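Local coordinates for protein Rubredoxin\:oxygen oxidoreductase (Desulfovibrio gigas, PDB 1E5D) that catalyses the four-electron reduction of dioxygen to two molecules of water, using a diiron centre and flavin mononucleotide, at residues N164-Q169 with Q241-Y246; E192-A195 with Y201-Q204; V272-F277 with C282-M287. One frame throughout, in Å; residues are numbered along the deposited sequence.

Contact 1 (N164-Q169 with Q241-Y246); sequences NDIFGQ and QKYVEY. With FEO (mu-oxo-diiron), chain D.
Tyr-243 of helix 233-248 reaches into the loop that carries an iron ligand. The backbone N of Phe-167 donates to Tyr-243 OH at 2.8 Å, in a bond bent to 140°. The Phe-167 ring packs on the same tyrosine: CD1 lies over the centre of one Tyr-243 face, 3.6 Å above the plane, while the two ring planes are inclined by 44°. Ile-166 adds CG2, 3.8 Å from Tyr-243 CE2. Phe-167 CG is anti to the carbonyl carbon (chi1 -60°), which carries the ring obliquely over one face of the phenol. A water joins Tyr-243 OH to the carbonyl oxygen of Gly-168. Further out, a type II beta turn from Asp-165 to Gly-168 shapes the loop, and Gln-169 NE2 donates an N-H to Phe-167 O on a lone pair. At the start of this turn Asp-165 bridges the two irons: OD1 binds FE1 at 2.0 Å and OD2 binds FE2 at 1.9 Å; His-79, Glu-81, Asp-83, His-146 and His-226 complete the protein ligands, as expected of the metallo-beta-lactamase fold. The phenol thus accepts from a backbone amide and donates to water, a buried polar link between helix and turn behind the bridging carboxylate.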
ATOM      1  N   ASN A 164       7.917 -21.831  20.313  1.00 20.41           N
ATOM      2  CA  ASN A 164       8.352 -20.727  19.452  1.00 12.71           C
ATOM      3  C   ASN A 164       7.159 -19.842  19.089  1.00 11.53           C
ATOM      4  O   ASN A 164       6.404 -19.461  19.988  1.00 13.96           O
ATOM      5  CB  ASN A 164       9.144 -21.210  18.258  1.00 14.33           C
ATOM      6  CG  ASN A 164       8.542 -21.832  17.038  1.00 25.15           C
ATOM      7  OD1 ASN A 164       8.006 -21.102  16.190  1.00 35.11           O
ATOM      8  ND2 ASN A 164       8.612 -23.147  16.898  1.00 25.58           N
ATOM      9  N   ASP A 165       6.993 -19.420  17.849  1.00  9.04           N
ATOM     10  CA  ASP A 165       5.924 -18.503  17.493  1.00 10.83           C
ATOM     11  C   ASP A 165       4.545 -19.138  17.603  1.00 17.79           C
ATOM     12  O   ASP A 165       3.533 -18.455  17.745  1.00 18.76           O
ATOM     13  CB  ASP A 165       6.134 -18.009  16.056  1.00  8.85           C
ATOM     14  CG  ASP A 165       7.259 -17.011  15.917  1.00 14.45           C
ATOM     15  OD1 ASP A 165       7.478 -16.204  16.845  1.00 21.92           O
ATOM     16  OD2 ASP A 165       7.944 -17.024  14.863  1.00 15.48           O
ATOM     17  N   ILE A 166       4.459 -20.462  17.512  1.00 20.68           N
ATOM     18  CA  ILE A 166       3.160 -21.135  17.540  1.00 21.22           C
ATOM     19  C   ILE A 166       2.435 -20.854  18.849  1.00 20.51           C
ATOM     20  O   ILE A 166       3.008 -21.015  19.934  1.00 23.72           O
ATOM     21  CB  ILE A 166       3.356 -22.651  17.327  1.00 18.58           C
ATOM     22  CG1 ILE A 166       4.254 -22.949  16.120  1.00 17.40           C
ATOM     23  CG2 ILE A 166       2.046 -23.411  17.227  1.00  7.18           C
ATOM     24  CD1 ILE A 166       4.776 -24.368  16.084  1.00 21.29           C
ATOM     25  N   PHE A 167       1.180 -20.439  18.723  1.00 12.66           N
ATOM     26  CA  PHE A 167       0.312 -20.134  19.852  1.00 16.35           C
ATOM     27  C   PHE A 167       0.639 -18.749  20.401  1.00 22.95           C
ATOM     28  O   PHE A 167       0.028 -18.276  21.358  1.00 21.90           O
ATOM     29  CB  PHE A 167       0.419 -21.173  20.977  1.00 14.26           C
ATOM     30  CG  PHE A 167       0.040 -22.566  20.489  1.00 21.67           C
ATOM     31  CD1 PHE A 167      -1.229 -22.796  19.978  1.00 24.90           C
ATOM     32  CD2 PHE A 167       0.943 -23.612  20.546  1.00 22.78           C
ATOM     33  CE1 PHE A 167      -1.591 -24.050  19.524  1.00 24.32           C
ATOM     34  CE2 PHE A 167       0.587 -24.867  20.090  1.00 25.10           C
ATOM     35  CZ  PHE A 167      -0.679 -25.086  19.578  1.00 23.12           C
ATOM     36  N   GLY A 168       1.626 -18.118  19.766  1.00 22.48           N
ATOM     37  CA  GLY A 168       2.039 -16.790  20.173  1.00 13.63           C
ATOM     38  C   GLY A 168       0.928 -15.786  19.956  1.00 11.56           C
ATOM     39  O   GLY A 168       0.037 -15.903  19.123  1.00 12.82           O
ATOM     40  N   GLN A 169       0.955 -14.713  20.738  1.00  9.08           N
ATOM     41  CA  GLN A 169       0.013 -13.637  20.469  1.00 10.16           C
ATOM     42  C   GLN A 169       0.750 -12.332  20.739  1.00 18.51           C
ATOM     43  O   GLN A 169       1.576 -12.280  21.648  1.00 18.88           O
ATOM     44  CB  GLN A 169      -1.250 -13.735  21.311  1.00  9.56           C
ATOM     45  CG  GLN A 169      -1.460 -15.015  22.094  1.00  6.50           C
ATOM     46  CD  GLN A 169      -0.549 -15.103  23.301  1.00  9.55           C
ATOM     47  OE1 GLN A 169      -0.392 -14.169  24.082  1.00 17.19           O
ATOM     48  NE2 GLN A 169       0.081 -16.258  23.468  1.00 15.00           N
ATOM     49  N   GLN A 241      -7.395 -26.119  20.470  1.00 21.11           N
ATOM     50  CA  GLN A 241      -8.726 -26.081  19.888  1.00 29.47           C
ATOM     51  C   GLN A 241      -8.768 -25.042  18.769  1.00 27.90           C
ATOM     52  O   GLN A 241      -9.039 -25.318  17.607  1.00 40.04           O
ATOM     53  CB  GLN A 241      -9.743 -25.712  20.957  1.00 47.72           C
ATOM     54  CG  GLN A 241     -10.703 -26.782  21.426  1.00 65.32           C
ATOM     55  CD  GLN A 241     -11.799 -26.187  22.302  1.00 81.39           C
ATOM     56  OE1 GLN A 241     -12.129 -25.004  22.203  1.00 98.85           O
ATOM     57  NE2 GLN A 241     -12.361 -27.021  23.170  1.00 96.11           N
ATOM     58  N   LYS A 242      -8.467 -23.818  19.182  1.00 30.61           N
ATOM     59  CA  LYS A 242      -8.473 -22.632  18.345  1.00 25.50           C
ATOM     60  C   LYS A 242      -7.601 -22.768  17.108  1.00 22.30           C
ATOM     61  O   LYS A 242      -8.057 -22.430  16.017  1.00 14.81           O
ATOM     62  CB  LYS A 242      -8.029 -21.441  19.209  1.00 19.47           C
ATOM     63  CG  LYS A 242      -9.200 -20.928  20.048  1.00 24.73           C
ATOM     64  CD  LYS A 242     -10.095 -20.035  19.193  1.00 35.07           C
ATOM     65  CE  LYS A 242     -11.564 -20.286  19.478  1.00 38.69           C
ATOM     66  NZ  LYS A 242     -12.452 -19.357  18.723  1.00 45.13           N
ATOM     67  N   TYR A 243      -6.373 -23.258  17.267  1.00 18.15           N
ATOM     68  CA  TYR A 243      -5.489 -23.381  16.110  1.00 18.69           C
ATOM     69  C   TYR A 243      -6.119 -24.272  15.052  1.00 21.29           C
ATOM     70  O   TYR A 243      -6.045 -23.983  13.859  1.00 32.52           O
ATOM     71  CB  TYR A 243      -4.100 -23.912  16.510  1.00 15.09           C
ATOM     72  CG  TYR A 243      -3.131 -22.748  16.569  1.00 14.49           C
ATOM     73  CD1 TYR A 243      -3.527 -21.610  17.271  1.00 15.03           C
ATOM     74  CD2 TYR A 243      -1.891 -22.759  15.960  1.00 11.46           C
ATOM     75  CE1 TYR A 243      -2.692 -20.516  17.363  1.00 11.89           C
ATOM     76  CE2 TYR A 243      -1.055 -21.655  16.051  1.00 10.51           C
ATOM     77  CZ  TYR A 243      -1.461 -20.537  16.752  1.00  9.83           C
ATOM     78  OH  TYR A 243      -0.646 -19.426  16.855  1.00 13.61           O
ATOM     79  N   VAL A 244      -6.741 -25.351  15.529  1.00 20.86           N
ATOM     80  CA  VAL A 244      -7.463 -26.242  14.624  1.00 19.79           C
ATOM     81  C   VAL A 244      -8.571 -25.472  13.917  1.00 15.45           C
ATOM     82  O   VAL A 244      -8.722 -25.501  12.707  1.00 18.08           O
ATOM     83  CB  VAL A 244      -8.052 -27.445  15.379  1.00 23.30           C
ATOM     84  CG1 VAL A 244      -8.941 -28.272  14.459  1.00 18.47           C
ATOM     85  CG2 VAL A 244      -6.941 -28.300  15.966  1.00 19.85           C
ATOM     86  N   GLU A 245      -9.367 -24.756  14.691  1.00  8.07           N
ATOM     87  CA  GLU A 245     -10.393 -23.878  14.145  1.00 16.15           C
ATOM     88  C   GLU A 245      -9.800 -22.840  13.202  1.00 23.83           C
ATOM     89  O   GLU A 245     -10.312 -22.602  12.103  1.00 24.90           O
ATOM     90  CB  GLU A 245     -11.121 -23.188  15.293  1.00 20.11           C
ATOM     91  CG  GLU A 245     -12.234 -22.237  14.891  1.00 36.04           C
ATOM     92  CD  GLU A 245     -12.913 -21.656  16.125  1.00 49.92           C
ATOM     93  OE1 GLU A 245     -12.852 -22.332  17.178  1.00 51.62           O
ATOM     94  OE2 GLU A 245     -13.491 -20.553  16.031  1.00 53.60           O
ATOM     95  N   TYR A 246      -8.709 -22.190  13.616  1.00 17.60           N
ATOM     96  CA  TYR A 246      -8.100 -21.217  12.714  1.00 22.37           C
ATOM     97  C   TYR A 246      -7.696 -21.891  11.406  1.00 19.98           C
ATOM     98  O   TYR A 246      -7.961 -21.343  10.338  1.00 18.62           O
ATOM     99  CB  TYR A 246      -6.877 -20.527  13.334  1.00 26.18           C
ATOM    100  CG  TYR A 246      -7.193 -19.746  14.591  1.00 15.98           C
ATOM    101  CD1 TYR A 246      -8.481 -19.251  14.785  1.00  5.34           C
ATOM    102  CD2 TYR A 246      -6.242 -19.508  15.573  1.00  8.31           C
ATOM    103  CE1 TYR A 246      -8.811 -18.534  15.919  1.00  6.26           C
ATOM    104  CE2 TYR A 246      -6.569 -18.793  16.712  1.00  9.22           C
ATOM    105  CZ  TYR A 246      -7.851 -18.310  16.878  1.00  7.73           C
ATOM    106  OH  TYR A 246      -8.210 -17.598  17.998  1.00 20.32           O
TER
HETATM  107 FE1  FEO D 404       8.554 -14.498  16.456  1.00 11.81          FE
HETATM  108 FE2  FEO D 404       8.752 -15.985  13.449  1.00 15.50          FE
HETATM  109  O   FEO D 404       9.666 -14.809  15.141  1.00 24.07           O
HETATM  110  O   HOH W   1      -1.805 -17.397  17.811  1.00 15.14           O
HETATM  111  O   HOH W   2      10.282 -15.328  17.952  1.00 23.72           O

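Contact 2 (E192-A195 with Y201-Q204); sequences EYYA and YAPQ. With OXY (oxygen molecule), chain E.
Tyr-201 and Ala-202 meet the phenol end of Tyr-194 where two consecutive helices of the lactamase-like domain come together, helix 183-198 giving way, after a short connection, to helix 202-214. Tyr-201 occupies the N-cap position of the second helix. Its carbonyl oxygen is 4.3 Å from Tyr-194 OH, a loose approach, and instead accepts from the Thr-205 hydroxyl one turn on. The Tyr-201 ring leads away from Tyr-194, toward Met-144 and the flavin, and packs against Trp-347 of the second subunit, joining the helix start to the dimer interface. Ala-202, the first residue of the helix, provides most of the meeting surface on this side; its methyl also touches Ala-247 of helix 233-248. Tyr-194 comes to it end-on, phenol oxygen foremost, with CG anti to the backbone N (chi1 -170°) and the ring reaching from one helix to the other. Thr-205 OG1 is hydrogen-bonded to the same phenol oxygen, which satisfies its buried polar end, and the ring is held edge-to-face by Tyr-243. Next to it on the first helix, Tyr-193 turns to the active site and makes a weak hydrogen bond, 3.3 Å from OH to O1 of the bound oxygen molecule. At Ala-202 the approach is closest to the backbone: Tyr-194 OH lies 3.4 Å from CA and 3.9 Å from CB.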
ATOM      1  N   GLU A 192      -5.517 -12.850  15.378  1.00 12.32           N
ATOM      2  CA  GLU A 192      -4.820 -11.815  14.617  1.00 10.35           C
ATOM      3  C   GLU A 192      -3.413 -12.295  14.289  1.00 10.19           C
ATOM      4  O   GLU A 192      -2.883 -12.092  13.205  1.00 24.00           O
ATOM      5  CB  GLU A 192      -4.765 -10.496  15.378  1.00 15.50           C
ATOM      6  CG  GLU A 192      -6.129  -9.841  15.543  1.00 25.27           C
ATOM      7  CD  GLU A 192      -6.028  -8.441  16.124  1.00 31.21           C
ATOM      8  OE1 GLU A 192      -4.934  -8.116  16.641  1.00 32.71           O
ATOM      9  OE2 GLU A 192      -7.032  -7.696  16.049  1.00 40.23           O
ATOM     10  N   TYR A 193      -2.829 -12.955  15.284  1.00 11.04           N
ATOM     11  CA  TYR A 193      -1.505 -13.518  15.065  1.00  7.97           C
ATOM     12  C   TYR A 193      -1.571 -14.635  14.032  1.00  9.56           C
ATOM     13  O   TYR A 193      -0.824 -14.632  13.049  1.00 11.60           O
ATOM     14  CB  TYR A 193      -0.907 -14.014  16.389  1.00 10.62           C
ATOM     15  CG  TYR A 193       0.526 -14.450  16.146  1.00 17.97           C
ATOM     16  CD1 TYR A 193       1.540 -13.506  16.096  1.00 23.74           C
ATOM     17  CD2 TYR A 193       0.849 -15.786  15.956  1.00 17.39           C
ATOM     18  CE1 TYR A 193       2.847 -13.894  15.871  1.00 29.07           C
ATOM     19  CE2 TYR A 193       2.156 -16.181  15.728  1.00 25.59           C
ATOM     20  CZ  TYR A 193       3.147 -15.228  15.689  1.00 29.63           C
ATOM     21  OH  TYR A 193       4.451 -15.599  15.461  1.00 47.17           O
ATOM     22  N   TYR A 194      -2.469 -15.604  14.222  1.00 11.44           N
ATOM     23  CA  TYR A 194      -2.569 -16.695  13.262  1.00 13.24           C
ATOM     24  C   TYR A 194      -2.830 -16.174  11.850  1.00  9.16           C
ATOM     25  O   TYR A 194      -2.159 -16.580  10.900  1.00 12.27           O
ATOM     26  CB  TYR A 194      -3.687 -17.697  13.623  1.00 17.78           C
ATOM     27  CG  TYR A 194      -3.628 -18.953  12.779  1.00 17.67           C
ATOM     28  CD1 TYR A 194      -2.850 -20.027  13.195  1.00 20.87           C
ATOM     29  CD2 TYR A 194      -4.324 -19.088  11.582  1.00 18.02           C
ATOM     30  CE1 TYR A 194      -2.778 -21.184  12.442  1.00 22.48           C
ATOM     31  CE2 TYR A 194      -4.256 -20.236  10.822  1.00 20.35           C
ATOM     32  CZ  TYR A 194      -3.480 -21.288  11.258  1.00 21.21           C
ATOM     33  OH  TYR A 194      -3.395 -22.445  10.516  1.00 28.53           O
ATOM     34  N   ALA A 195      -3.841 -15.323  11.732  1.00 11.12           N
ATOM     35  CA  ALA A 195      -4.329 -14.926  10.416  1.00 11.14           C
ATOM     36  C   ALA A 195      -3.248 -14.278   9.562  1.00 17.06           C
ATOM     37  O   ALA A 195      -3.272 -14.443   8.337  1.00 20.12           O
ATOM     38  CB  ALA A 195      -5.524 -13.985  10.554  1.00  0.00           C
ATOM     39  N   TYR A 201      -0.048 -21.825   6.073  1.00 23.73           N
ATOM     40  CA  TYR A 201       0.354 -23.175   6.465  1.00 19.60           C
ATOM     41  C   TYR A 201      -0.690 -23.834   7.351  1.00 20.90           C
ATOM     42  O   TYR A 201      -0.405 -24.546   8.306  1.00 16.11           O
ATOM     43  CB  TYR A 201       1.721 -23.135   7.162  1.00 22.04           C
ATOM     44  CG  TYR A 201       2.679 -22.241   6.399  1.00 26.82           C
ATOM     45  CD1 TYR A 201       3.258 -22.695   5.221  1.00 25.11           C
ATOM     46  CD2 TYR A 201       2.983 -20.968   6.858  1.00 29.70           C
ATOM     47  CE1 TYR A 201       4.132 -21.893   4.516  1.00 27.07           C
ATOM     48  CE2 TYR A 201       3.855 -20.160   6.157  1.00 31.22           C
ATOM     49  CZ  TYR A 201       4.420 -20.632   4.993  1.00 33.65           C
ATOM     50  OH  TYR A 201       5.287 -19.829   4.288  1.00 60.99           O
ATOM     51  N   ALA A 202      -1.948 -23.577   7.017  1.00 21.35           N
ATOM     52  CA  ALA A 202      -3.070 -24.254   7.653  1.00 27.94           C
ATOM     53  C   ALA A 202      -2.893 -25.769   7.635  1.00 27.75           C
ATOM     54  O   ALA A 202      -2.994 -26.402   8.696  1.00 30.98           O
ATOM     55  CB  ALA A 202      -4.366 -23.815   6.971  1.00 10.67           C
ATOM     56  N   PRO A 203      -2.632 -26.411   6.501  1.00 30.24           N
ATOM     57  CA  PRO A 203      -2.493 -27.876   6.508  1.00 27.93           C
ATOM     58  C   PRO A 203      -1.402 -28.346   7.463  1.00 22.88           C
ATOM     59  O   PRO A 203      -1.611 -29.270   8.249  1.00 30.13           O
ATOM     60  CB  PRO A 203      -2.095 -28.238   5.078  1.00 24.23           C
ATOM     61  CG  PRO A 203      -2.382 -27.041   4.245  1.00 27.69           C
ATOM     62  CD  PRO A 203      -2.452 -25.857   5.152  1.00 31.63           C
ATOM     63  N   GLN A 204      -0.230 -27.716   7.393  1.00 17.61           N
ATOM     64  CA  GLN A 204       0.835 -28.150   8.301  1.00 21.74           C
ATOM     65  C   GLN A 204       0.364 -27.963   9.740  1.00 21.04           C
ATOM     66  O   GLN A 204       0.691 -28.745  10.620  1.00 24.43           O
ATOM     67  CB  GLN A 204       2.137 -27.394   8.066  1.00 20.27           C
ATOM     68  CG  GLN A 204       2.832 -27.787   6.776  1.00 25.43           C
ATOM     69  CD  GLN A 204       2.248 -27.116   5.552  1.00 29.40           C
ATOM     70  OE1 GLN A 204       1.082 -26.733   5.513  1.00 48.72           O
ATOM     71  NE2 GLN A 204       3.061 -26.959   4.513  1.00 40.20           N
TER
HETATM   72  O1  OXY E 405       7.101 -14.009  14.356  1.00 13.87           O
HETATM   73  O2  OXY E 405       6.950 -13.454  13.303  1.00 15.46           O

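Contact 3 (V272-F277 with C282-M287); sequences VLAESF and CTVKLM
Ala-274 and Val-284 face each other where helix 265-279 lies against strand 283-288, the last two elements of a beta-alpha-beta unit in the flavodoxin-like domain. The short helix and strand segments run nearly antiparallel, at 168°, with their axes 8.1 Å apart at closest approach. This is the return half of the crossover: the strand goes back along the helix that precedes it and forms an edge of the parallel sheet beside strand 254-259.

Alternate residues of the strand point at the helix. Val-284 divides its two methyls between Ala-274 and Phe-277, about one helical turn apart. CG1, anti to the backbone N (chi1 179°), reaches the methyl of Ala-274 at 3.8 Å from CB; CG2, anti to the carbonyl carbon, settles 3.6 Å from Phe-277 CB and also 3.4 Å from the carbonyl oxygen of Ala-274. Leu-286, two residues on, extends its CD2 methyl to 4.0 Å from Ala-274 CB, at the margin of the contact. The small alanine side chain therefore sits against both branched residues.

At the other end, Phe-277 holds CG anti to its carbonyl carbon (chi1 -87°), so that the ring leans away toward Val-255 and Ile-392 and leaves CB to meet Val-284. Cys-282 brings SG beside the ring obliquely, with CD1 of Phe-277 4.1 Å from the sulfur. Here the chain closes: the backbone N of Cys-282 donates to Phe-277 O at 2.9 Å.

That one hydrogen bond between the segments ties the residue before the strand to the helix near its C-terminal end, while the bonds of Thr-283 to Asn-253 and Val-255 set the strand in the sheet. The rest is nondirectional methyl packing, with the oblique sulfur-aromatic contact of Cys-282 as a peripheral addition.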
ATOM      1  N   VAL A 272     -23.863   0.687  -0.118  1.00 20.62           N
ATOM      2  CA  VAL A 272     -25.095  -0.010  -0.469  1.00 23.27           C
ATOM      3  C   VAL A 272     -24.948  -1.508  -0.223  1.00 18.78           C
ATOM      4  O   VAL A 272     -25.819  -2.131   0.381  1.00 23.20           O
ATOM      5  CB  VAL A 272     -25.508   0.226  -1.930  1.00 30.83           C
ATOM      6  CG1 VAL A 272     -26.435  -0.889  -2.387  1.00 29.45           C
ATOM      7  CG2 VAL A 272     -26.169   1.589  -2.084  1.00 19.77           C
ATOM      8  N   LEU A 273     -23.833  -2.062  -0.697  1.00 10.75           N
ATOM      9  CA  LEU A 273     -23.555  -3.479  -0.493  1.00 13.32           C
ATOM     10  C   LEU A 273     -23.680  -3.822   0.987  1.00 18.20           C
ATOM     11  O   LEU A 273     -24.314  -4.818   1.333  1.00 29.05           O
ATOM     12  CB  LEU A 273     -22.166  -3.869  -1.005  1.00 15.09           C
ATOM     13  CG  LEU A 273     -22.067  -4.145  -2.508  1.00 19.66           C
ATOM     14  CD1 LEU A 273     -20.628  -4.402  -2.940  1.00 12.08           C
ATOM     15  CD2 LEU A 273     -22.951  -5.326  -2.892  1.00 17.01           C
ATOM     16  N   ALA A 274     -23.075  -2.985   1.833  1.00 15.31           N
ATOM     17  CA  ALA A 274     -23.051  -3.335   3.252  1.00 20.66           C
ATOM     18  C   ALA A 274     -24.468  -3.500   3.796  1.00 22.25           C
ATOM     19  O   ALA A 274     -24.724  -4.404   4.593  1.00 24.57           O
ATOM     20  CB  ALA A 274     -22.272  -2.292   4.034  1.00 13.36           C
ATOM     21  N   GLU A 275     -25.363  -2.631   3.343  1.00 21.61           N
ATOM     22  CA  GLU A 275     -26.745  -2.619   3.794  1.00 23.24           C
ATOM     23  C   GLU A 275     -27.539  -3.815   3.287  1.00 23.46           C
ATOM     24  O   GLU A 275     -28.286  -4.432   4.050  1.00 32.58           O
ATOM     25  CB  GLU A 275     -27.448  -1.328   3.360  1.00 29.88           C
ATOM     26  CG  GLU A 275     -28.374  -0.751   4.419  1.00 53.82           C
ATOM     27  CD  GLU A 275     -27.697  -0.394   5.726  1.00 68.85           C
ATOM     28  OE1 GLU A 275     -26.509  -0.007   5.730  1.00 84.29           O
ATOM     29  OE2 GLU A 275     -28.361  -0.498   6.782  1.00 87.98           O
ATOM     30  N   SER A 276     -27.378  -4.148   2.010  1.00 19.60           N
ATOM     31  CA  SER A 276     -28.067  -5.321   1.477  1.00 20.26           C
ATOM     32  C   SER A 276     -27.626  -6.573   2.215  1.00 25.17           C
ATOM     33  O   SER A 276     -28.426  -7.438   2.561  1.00 40.07           O
ATOM     34  CB  SER A 276     -27.803  -5.476  -0.021  1.00 26.21           C
ATOM     35  OG  SER A 276     -27.676  -4.200  -0.632  1.00 47.39           O
ATOM     36  N   PHE A 277     -26.317  -6.680   2.467  1.00 22.02           N
ATOM     37  CA  PHE A 277     -25.856  -7.920   3.092  1.00 24.57           C
ATOM     38  C   PHE A 277     -26.479  -8.051   4.476  1.00 24.28           C
ATOM     39  O   PHE A 277     -26.880  -9.129   4.918  1.00 30.57           O
ATOM     40  CB  PHE A 277     -24.335  -7.969   3.159  1.00 18.87           C
ATOM     41  CG  PHE A 277     -23.683  -8.528   1.905  1.00 21.81           C
ATOM     42  CD1 PHE A 277     -23.907  -9.840   1.519  1.00 25.35           C
ATOM     43  CD2 PHE A 277     -22.850  -7.736   1.129  1.00 17.74           C
ATOM     44  CE1 PHE A 277     -23.308 -10.354   0.379  1.00 23.54           C
ATOM     45  CE2 PHE A 277     -22.254  -8.244  -0.009  1.00 22.81           C
ATOM     46  CZ  PHE A 277     -22.484  -9.555  -0.387  1.00 27.74           C
ATOM     47  N   CYS A 282     -26.601 -10.972   7.095  1.00 30.70           N
ATOM     48  CA  CYS A 282     -25.170 -11.173   7.287  1.00 20.15           C
ATOM     49  C   CYS A 282     -24.606 -10.169   8.275  1.00 13.99           C
ATOM     50  O   CYS A 282     -25.183  -9.105   8.485  1.00 27.60           O
ATOM     51  CB  CYS A 282     -24.415 -11.024   5.969  1.00 21.20           C
ATOM     52  SG  CYS A 282     -24.957 -12.191   4.704  1.00 36.24           S
ATOM     53  N   THR A 283     -23.473 -10.489   8.889  1.00 20.86           N
ATOM     54  CA  THR A 283     -22.720  -9.491   9.634  1.00 22.62           C
ATOM     55  C   THR A 283     -21.755  -8.849   8.636  1.00 22.75           C
ATOM     56  O   THR A 283     -21.131  -9.566   7.843  1.00 15.21           O
ATOM     57  CB  THR A 283     -21.865  -9.997  10.802  1.00 29.05           C
ATOM     58  OG1 THR A 283     -22.429 -11.135  11.449  1.00 62.32           O
ATOM     59  CG2 THR A 283     -21.781  -8.882  11.847  1.00 42.76           C
ATOM     60  N   VAL A 284     -21.632  -7.528   8.665  1.00 22.24           N
ATOM     61  CA  VAL A 284     -20.770  -6.906   7.665  1.00 18.89           C
ATOM     62  C   VAL A 284     -19.619  -6.139   8.292  1.00 18.58           C
ATOM     63  O   VAL A 284     -19.755  -5.388   9.253  1.00 14.08           O
ATOM     64  CB  VAL A 284     -21.587  -5.950   6.777  1.00 23.99           C
ATOM     65  CG1 VAL A 284     -20.705  -5.266   5.747  1.00 24.57           C
ATOM     66  CG2 VAL A 284     -22.718  -6.726   6.107  1.00 14.82           C
ATOM     67  N   LYS A 285     -18.442  -6.339   7.709  1.00 13.42           N
ATOM     68  CA  LYS A 285     -17.321  -5.450   7.953  1.00 14.71           C
ATOM     69  C   LYS A 285     -17.050  -4.692   6.642  1.00 17.71           C
ATOM     70  O   LYS A 285     -16.629  -5.322   5.673  1.00 23.05           O
ATOM     71  CB  LYS A 285     -16.073  -6.180   8.430  1.00 12.60           C
ATOM     72  CG  LYS A 285     -16.250  -6.949   9.730  1.00 20.35           C
ATOM     73  CD  LYS A 285     -16.215  -6.035  10.941  1.00 28.49           C
ATOM     74  CE  LYS A 285     -17.414  -6.265  11.846  1.00 41.53           C
ATOM     75  NZ  LYS A 285     -18.059  -4.989  12.273  1.00 72.56           N
ATOM     76  N   LEU A 286     -17.315  -3.397   6.676  1.00 12.50           N
ATOM     77  CA  LEU A 286     -17.019  -2.452   5.614  1.00 10.35           C
ATOM     78  C   LEU A 286     -15.704  -1.731   5.889  1.00 14.50           C
ATOM     79  O   LEU A 286     -15.634  -0.851   6.748  1.00 26.42           O
ATOM     80  CB  LEU A 286     -18.155  -1.431   5.465  1.00 12.42           C
ATOM     81  CG  LEU A 286     -18.005  -0.425   4.321  1.00 13.07           C
ATOM     82  CD1 LEU A 286     -17.566  -1.139   3.051  1.00 14.98           C
ATOM     83  CD2 LEU A 286     -19.295   0.329   4.074  1.00 16.22           C
ATOM     84  N   MET A 287     -14.636  -2.076   5.177  1.00 13.77           N
ATOM     85  CA  MET A 287     -13.322  -1.534   5.497  1.00 13.30           C
ATOM     86  C   MET A 287     -12.666  -0.777   4.348  1.00 14.96           C
ATOM     87  O   MET A 287     -12.419  -1.323   3.278  1.00 16.94           O
ATOM     88  CB  MET A 287     -12.406  -2.689   5.953  1.00  7.83           C
ATOM     89  CG  MET A 287     -13.114  -3.586   6.965  1.00 10.57           C
ATOM     90  SD  MET A 287     -12.114  -4.997   7.487  1.00 21.68           S
ATOM     91  CE  MET A 287     -11.073  -4.189   8.698  1.00 13.10           C
TER

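Followed from the N terminus, the chain first enters contact 1 at residues 164-169, just after strand 160-164, and closes its long loop when helix 233-248 returns to the diiron side. Contact 2 is nested inside that loop, and the two touch through Tyr-193 and Tyr-194, with Asp-165 CB 3.0 Å from Tyr-193 OH. Contact 1 ties the loop after strand 160-164 to helix 233-248; contact 2 ties the consecutive helices 183-198 and 202-214. Contact 3 follows in series, closing a tight helix-to-strand loop within the flavodoxin-like domain. Its centre is about 29 Å from that of contact 1 and about 26 Å from that of contact 2, and it touches neither.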